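Local coordinates for DUF5624 domain-containing protein (Legionella pneumophila subsp. pneumophila, PDB 4JX2), which is of unknown function, a probably secreted protein that combines alpha helices with a small mixed beta sheet in an unusual fold, at residues 234-239 with 390-395; 258-263 with 275-280. All coordinates share one frame; numbering follows the deposited sequence.

How the interactions relate
Both contacts are buried near the middle of the chain, their centres about 14 Å apart, and interaction 2 falls inside the long loop of chain that interaction 1 closes. Interaction 1 joins two helices far apart in sequence, chiefly through methyl, methylene and selenium contacts, some reaching the backbone. Interaction 2 is local: strand 257-262 meets the turn and first residues of helix 279-286. The packing between its segments is apolar, while a capping bond within 275-280 and a sulfate on Gly-275 add polar contacts to that segment. The two meet directly: CE of Met-239 lies 3.5 Å from CE3 of Trp-278, and Phe-390 packs on the backbone of 275-278.

Interaction 1: 234-239 with 390-395; sequences TALQSM and FWMAGE
Ala-235 opens the contact: its CB faces helix 386-398 and sits 4.0 Å from CB of Met-392, where the two backbones come nearest, 6.7 Å between CA atoms. One residue on, Leu-236 offers CB rather than its branched end, and CE of Met-392 closes on it at 3.9 Å. Met-392, a selenomethionine, manages both neighbours because its CG stands anti to the backbone N (chi1 -173°) and the chain then bends at chi2 and chi3, curling the terminal methyl round toward Leu-236. A turn later comes Met-239, also a selenomethionine. Its chain runs extended beyond CG and brings SE to 3.8 Å from the backbone N of Ala-393 and 4.1 Å from CB of the same residue, while its CE reaches CB of Met-392 at 4.2 Å. The selenium thus lies against both the backbone and the methyl of Ala-393. This is plain apolar helix packing; the axes of the two short segments cross at -52° with a closest approach of 9.7 Å. On either side of 390-395 in the same helix, Val-388 touches Ala-235 and Leu-396 touches both Leu-236 and Met-239. Helix 279-286 borders the pair through Phe-282 on Met-239 and Pro-281 on Phe-390, while helix 110-117 covers Thr-234 on helix 223-247.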
loop_
_atom_site.group_PDB
_atom_site.type_symbol
_atom_site.label_atom_id
_atom_site.label_comp_id
_atom_site.label_asym_id
_atom_site.label_seq_id
_atom_site.Cartn_x
_atom_site.Cartn_y
_atom_site.Cartn_z
ATOM N N THR A 234 8.152 21.719 -11.652
ATOM C CA THR A 234 7.513 21.494 -10.363
ATOM C C THR A 234 8.395 20.535 -9.557
ATOM O O THR A 234 8.687 20.848 -8.404
ATOM C CB THR A 234 6.075 20.987 -10.567
ATOM O OG1 THR A 234 5.304 21.974 -11.267
ATOM C CG2 THR A 234 5.387 20.690 -9.282
ATOM N N ALA A 235 8.843 19.396 -10.163
ATOM C CA ALA A 235 9.735 18.412 -9.529
ATOM C C ALA A 235 11.055 19.075 -9.124
ATOM O O ALA A 235 11.489 18.942 -7.977
ATOM C CB ALA A 235 10.013 17.260 -10.490
ATOM N N LEU A 236 11.665 19.817 -10.074
ATOM C CA LEU A 236 12.913 20.531 -9.895
ATOM C C LEU A 236 12.814 21.525 -8.730
ATOM O O LEU A 236 13.714 21.535 -7.900
ATOM C CB LEU A 236 13.307 21.246 -11.204
ATOM C CG LEU A 236 14.546 22.164 -11.199
ATOM C CD1 LEU A 236 15.823 21.413 -10.767
ATOM C CD2 LEU A 236 14.735 22.835 -12.575
ATOM N N GLN A 237 11.726 22.309 -8.645
ATOM C CA GLN A 237 11.567 23.320 -7.607
ATOM C C GLN A 237 11.451 22.688 -6.229
ATOM O O GLN A 237 12.171 23.085 -5.302
ATOM C CB GLN A 237 10.368 24.244 -7.900
ATOM C CG GLN A 237 10.005 25.268 -6.800
ATOM C CD GLN A 237 11.029 26.323 -6.434
ATOM O OE1 GLN A 237 12.224 26.202 -6.688
ATOM N NE2 GLN A 237 10.573 27.400 -5.807
ATOM N N SER A 238 10.576 21.698 -6.114
ATOM C CA SER A 238 10.270 20.960 -4.896
ATOM C C SER A 238 11.536 20.261 -4.348
ATOM O O SER A 238 11.846 20.386 -3.149
ATOM C CB SER A 238 9.145 19.967 -5.191
ATOM O OG SER A 238 8.928 19.038 -4.146
HETATM N N MSE A 239 12.283 19.579 -5.236
HETATM C CA MSE A 239 13.499 18.866 -4.849
HETATM C C MSE A 239 14.658 19.826 -4.532
HETATM O O MSE A 239 15.405 19.565 -3.585
HETATM C CB MSE A 239 13.908 17.871 -5.932
HETATM C CG MSE A 239 12.938 16.700 -6.079
HETATM SE SE MSE A 239 13.510 15.471 -7.475
HETATM C CE MSE A 239 11.803 14.756 -8.050
ATOM N N PHE A 390 10.872 10.257 -10.933
ATOM C CA PHE A 390 11.963 9.276 -11.020
ATOM C C PHE A 390 13.099 9.794 -11.894
ATOM O O PHE A 390 14.262 9.635 -11.517
ATOM C CB PHE A 390 11.471 7.906 -11.517
ATOM C CG PHE A 390 10.639 7.165 -10.496
ATOM C CD1 PHE A 390 9.265 7.373 -10.409
ATOM C CD2 PHE A 390 11.224 6.255 -9.625
ATOM C CE1 PHE A 390 8.498 6.717 -9.442
ATOM C CE2 PHE A 390 10.446 5.570 -8.676
ATOM C CZ PHE A 390 9.096 5.829 -8.576
ATOM N N TRP A 391 12.778 10.447 -13.029
ATOM C CA TRP A 391 13.790 11.024 -13.934
ATOM C C TRP A 391 14.528 12.223 -13.297
ATOM O O TRP A 391 15.763 12.251 -13.317
ATOM C CB TRP A 391 13.184 11.449 -15.292
ATOM C CG TRP A 391 14.254 11.728 -16.299
ATOM C CD1 TRP A 391 14.920 10.810 -17.066
ATOM C CD2 TRP A 391 14.906 12.988 -16.524
ATOM N NE1 TRP A 391 15.925 11.426 -17.777
ATOM C CE2 TRP A 391 15.926 12.768 -17.481
ATOM C CE3 TRP A 391 14.717 14.289 -16.024
ATOM C CZ2 TRP A 391 16.735 13.807 -17.968
ATOM C CZ3 TRP A 391 15.534 15.308 -16.487
ATOM C CH2 TRP A 391 16.516 15.066 -17.464
HETATM N N MSE A 392 13.780 13.230 -12.780
HETATM C CA MSE A 392 14.382 14.423 -12.191
HETATM C C MSE A 392 15.228 14.079 -10.939
HETATM O O MSE A 392 16.261 14.706 -10.757
HETATM C CB MSE A 392 13.331 15.512 -11.909
HETATM C CG MSE A 392 13.938 16.861 -11.453
HETATM SE SE MSE A 392 15.259 17.655 -12.680
HETATM C CE MSE A 392 14.080 18.543 -13.966
ATOM N N ALA A 393 14.847 13.077 -10.119
ATOM C CA ALA A 393 15.666 12.692 -8.963
ATOM C C ALA A 393 17.024 12.160 -9.435
ATOM O O ALA A 393 18.049 12.570 -8.908
ATOM C CB ALA A 393 14.951 11.651 -8.122
ATOM N N GLY A 394 17.016 11.329 -10.478
ATOM C CA GLY A 394 18.215 10.750 -11.066
ATOM C C GLY A 394 19.118 11.757 -11.741
ATOM O O GLY A 394 20.343 11.698 -11.560
ATOM N N GLU A 395 18.522 12.686 -12.528
ATOM C CA GLU A 395 19.262 13.754 -13.223
ATOM C C GLU A 395 19.949 14.665 -12.224
ATOM O O GLU A 395 21.139 14.950 -12.378
ATOM C CB GLU A 395 18.323 14.564 -14.149
ATOM C CG GLU A 395 18.986 15.730 -14.891
ATOM C CD GLU A 395 19.864 15.395 -16.076
ATOM O OE1 GLU A 395 20.128 14.194 -16.296
ATOM O OE2 GLU A 395 20.291 16.335 -16.786
#

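Interaction 2: 258-263 with 275-280; sequences VIIRFV and GSNWLV. With SO4 (sulfate ion), chain H.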
loop_
_atom_site.group_PDB
_atom_site.type_symbol
_atom_site.label_atom_id
_atom_site.label_comp_id
_atom_site.label_asym_id
_atom_site.label_seq_id
_atom_site.Cartn_x
_atom_site.Cartn_y
_atom_site.Cartn_z
ATOM N N VAL A 258 13.550 6.304 7.861
ATOM C CA VAL A 258 12.637 6.977 6.924
ATOM C C VAL A 258 11.261 6.308 6.923
ATOM O O VAL A 258 11.145 5.088 6.736
ATOM C CB VAL A 258 13.221 7.113 5.488
ATOM C CG1 VAL A 258 12.316 7.937 4.596
ATOM C CG2 VAL A 258 14.606 7.752 5.530
ATOM N N ILE A 259 10.218 7.144 7.148
ATOM C CA ILE A 259 8.801 6.783 7.148
ATOM C C ILE A 259 8.124 7.593 6.055
ATOM O O ILE A 259 8.213 8.831 6.048
ATOM C CB ILE A 259 8.131 6.991 8.539
ATOM C CG1 ILE A 259 8.598 5.911 9.538
ATOM C CG2 ILE A 259 6.580 7.064 8.429
ATOM C CD1 ILE A 259 8.279 6.223 10.955
ATOM N N ILE A 260 7.454 6.889 5.133
ATOM C CA ILE A 260 6.713 7.511 4.040
ATOM C C ILE A 260 5.218 7.192 4.201
ATOM O O ILE A 260 4.811 6.036 4.109
ATOM C CB ILE A 260 7.260 7.110 2.645
ATOM C CG1 ILE A 260 8.746 7.564 2.482
ATOM C CG2 ILE A 260 6.355 7.667 1.537
ATOM C CD1 ILE A 260 9.507 7.001 1.325
ATOM N N ARG A 261 4.426 8.235 4.471
ATOM C CA ARG A 261 2.960 8.247 4.583
ATOM C C ARG A 261 2.507 9.500 3.813
ATOM O O ARG A 261 1.760 10.339 4.302
ATOM C CB ARG A 261 2.517 8.224 6.061
ATOM C CG ARG A 261 1.023 8.002 6.259
ATOM C CD ARG A 261 0.507 8.994 7.278
ATOM N NE ARG A 261 -0.937 8.912 7.483
ATOM C CZ ARG A 261 -1.825 9.658 6.840
ATOM N NH1 ARG A 261 -1.429 10.535 5.931
ATOM N NH2 ARG A 261 -3.118 9.530 7.100
ATOM N N PHE A 262 3.050 9.636 2.604
ATOM C CA PHE A 262 2.835 10.756 1.705
ATOM C C PHE A 262 1.576 10.569 0.847
ATOM O O PHE A 262 1.410 9.543 0.172
ATOM C CB PHE A 262 4.061 10.921 0.820
ATOM C CG PHE A 262 4.012 12.119 -0.088
ATOM C CD1 PHE A 262 4.474 13.359 0.346
ATOM C CD2 PHE A 262 3.559 12.000 -1.398
ATOM C CE1 PHE A 262 4.483 14.447 -0.512
ATOM C CE2 PHE A 262 3.531 13.103 -2.246
ATOM C CZ PHE A 262 4.011 14.308 -1.806
ATOM N N VAL A 263 0.707 11.595 0.866
ATOM C CA VAL A 263 -0.569 11.617 0.163
ATOM C C VAL A 263 -0.570 12.756 -0.862
ATOM O O VAL A 263 -0.470 13.940 -0.495
ATOM C CB VAL A 263 -1.800 11.724 1.111
ATOM C CG1 VAL A 263 -3.082 11.308 0.387
ATOM C CG2 VAL A 263 -1.605 10.924 2.397
ATOM N N GLY A 275 8.141 1.386 -5.881
ATOM C CA GLY A 275 8.229 1.588 -7.333
ATOM C C GLY A 275 7.268 2.620 -7.904
ATOM O O GLY A 275 7.438 3.067 -9.040
ATOM N N SER A 276 6.268 3.034 -7.103
ATOM C CA SER A 276 5.264 4.028 -7.479
ATOM C C SER A 276 5.361 5.319 -6.635
ATOM O O SER A 276 4.398 6.107 -6.623
ATOM C CB SER A 276 3.872 3.428 -7.348
ATOM O OG SER A 276 3.769 2.273 -8.162
ATOM N N ASN A 277 6.523 5.537 -5.946
ATOM C CA ASN A 277 6.798 6.709 -5.127
ATOM C C ASN A 277 8.237 7.174 -5.341
ATOM O O ASN A 277 9.189 6.579 -4.815
ATOM C CB ASN A 277 6.515 6.464 -3.628
ATOM C CG ASN A 277 6.284 7.754 -2.859
ATOM O OD1 ASN A 277 7.033 8.733 -2.965
ATOM N ND2 ASN A 277 5.200 7.829 -2.132
ATOM N N TRP A 278 8.385 8.296 -6.066
ATOM C CA TRP A 278 9.682 8.865 -6.402
ATOM C C TRP A 278 10.409 9.422 -5.196
ATOM O O TRP A 278 11.589 9.780 -5.317
ATOM C CB TRP A 278 9.540 9.930 -7.497
ATOM C CG TRP A 278 8.628 11.062 -7.139
ATOM C CD1 TRP A 278 7.323 11.196 -7.490
ATOM C CD2 TRP A 278 8.956 12.222 -6.350
ATOM N NE1 TRP A 278 6.797 12.345 -6.937
ATOM C CE2 TRP A 278 7.785 13.009 -6.257
ATOM C CE3 TRP A 278 10.135 12.677 -5.715
ATOM C CZ2 TRP A 278 7.742 14.208 -5.531
ATOM C CZ3 TRP A 278 10.103 13.879 -5.023
ATOM C CH2 TRP A 278 8.921 14.629 -4.929
ATOM N N LEU A 279 9.738 9.475 -4.016
ATOM C CA LEU A 279 10.411 9.942 -2.788
ATOM C C LEU A 279 11.488 8.963 -2.383
ATOM O O LEU A 279 12.473 9.362 -1.778
ATOM C CB LEU A 279 9.447 10.157 -1.612
ATOM C CG LEU A 279 8.508 11.341 -1.666
ATOM C CD1 LEU A 279 7.543 11.277 -0.536
ATOM C CD2 LEU A 279 9.254 12.658 -1.632
ATOM N N VAL A 280 11.294 7.672 -2.720
ATOM C CA VAL A 280 12.219 6.598 -2.381
ATOM C C VAL A 280 13.565 6.839 -3.115
ATOM O O VAL A 280 14.553 7.078 -2.398
ATOM C CB VAL A 280 11.616 5.192 -2.610
ATOM C CG1 VAL A 280 12.631 4.100 -2.266
ATOM C CG2 VAL A 280 10.338 5.021 -1.797
HETATM S S SO4 H . 7.797 -2.320 -6.227
HETATM O O1 SO4 H . 7.424 -3.506 -7.018
HETATM O O2 SO4 H . 7.754 -2.659 -4.754
HETATM O O3 SO4 H . 9.151 -1.831 -6.700
HETATM O O4 SO4 H . 6.746 -1.325 -6.479
#
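OD1 of Asn-277 accepts from the backbone N of Leu-279 at 3.0 Å, a capping bond at the turn into helix 279-286. The donor lies in the carbonyl plane, on a lone pair, and the N-H...O angle is 153°. At the other end of the amide, ND2 gives its hydrogen bond to the carbonyl of Gly-271, so both ends of the group are held and its rotation is fixed. The same ND2 lies beside CG2 of Ile-260, 3.8 Å away, the two side chains running antiparallel alongside one another. Ile-260 turns CD1 to CG2 of Val-280, also 3.8 Å, and lies nearly perpendicular to that side chain. Strand 257-262, this turn and helix 279-286 begin a beta-alpha-beta unit that ends in strand 296-298, parallel to the first; Ile-296 and Ile-298 of that last strand touch Ile-260, and Phe-82 of the neighbouring strand 79-84 touches Leu-279. Two residues on from Ile-260, Phe-262 has CG anti to the backbone N (chi1 -175°), which lays a ring face against Leu-279. There CD1 of Leu-279 makes a CH-pi contact, 4.0 Å from the ring centroid and 28° off the normal. At the start of 275-280, Gly-275 N donates to O4 of the sulfate at 3.1 Å; the ion, most likely a crystallisation additive, is also bound by NZ of Lys-274.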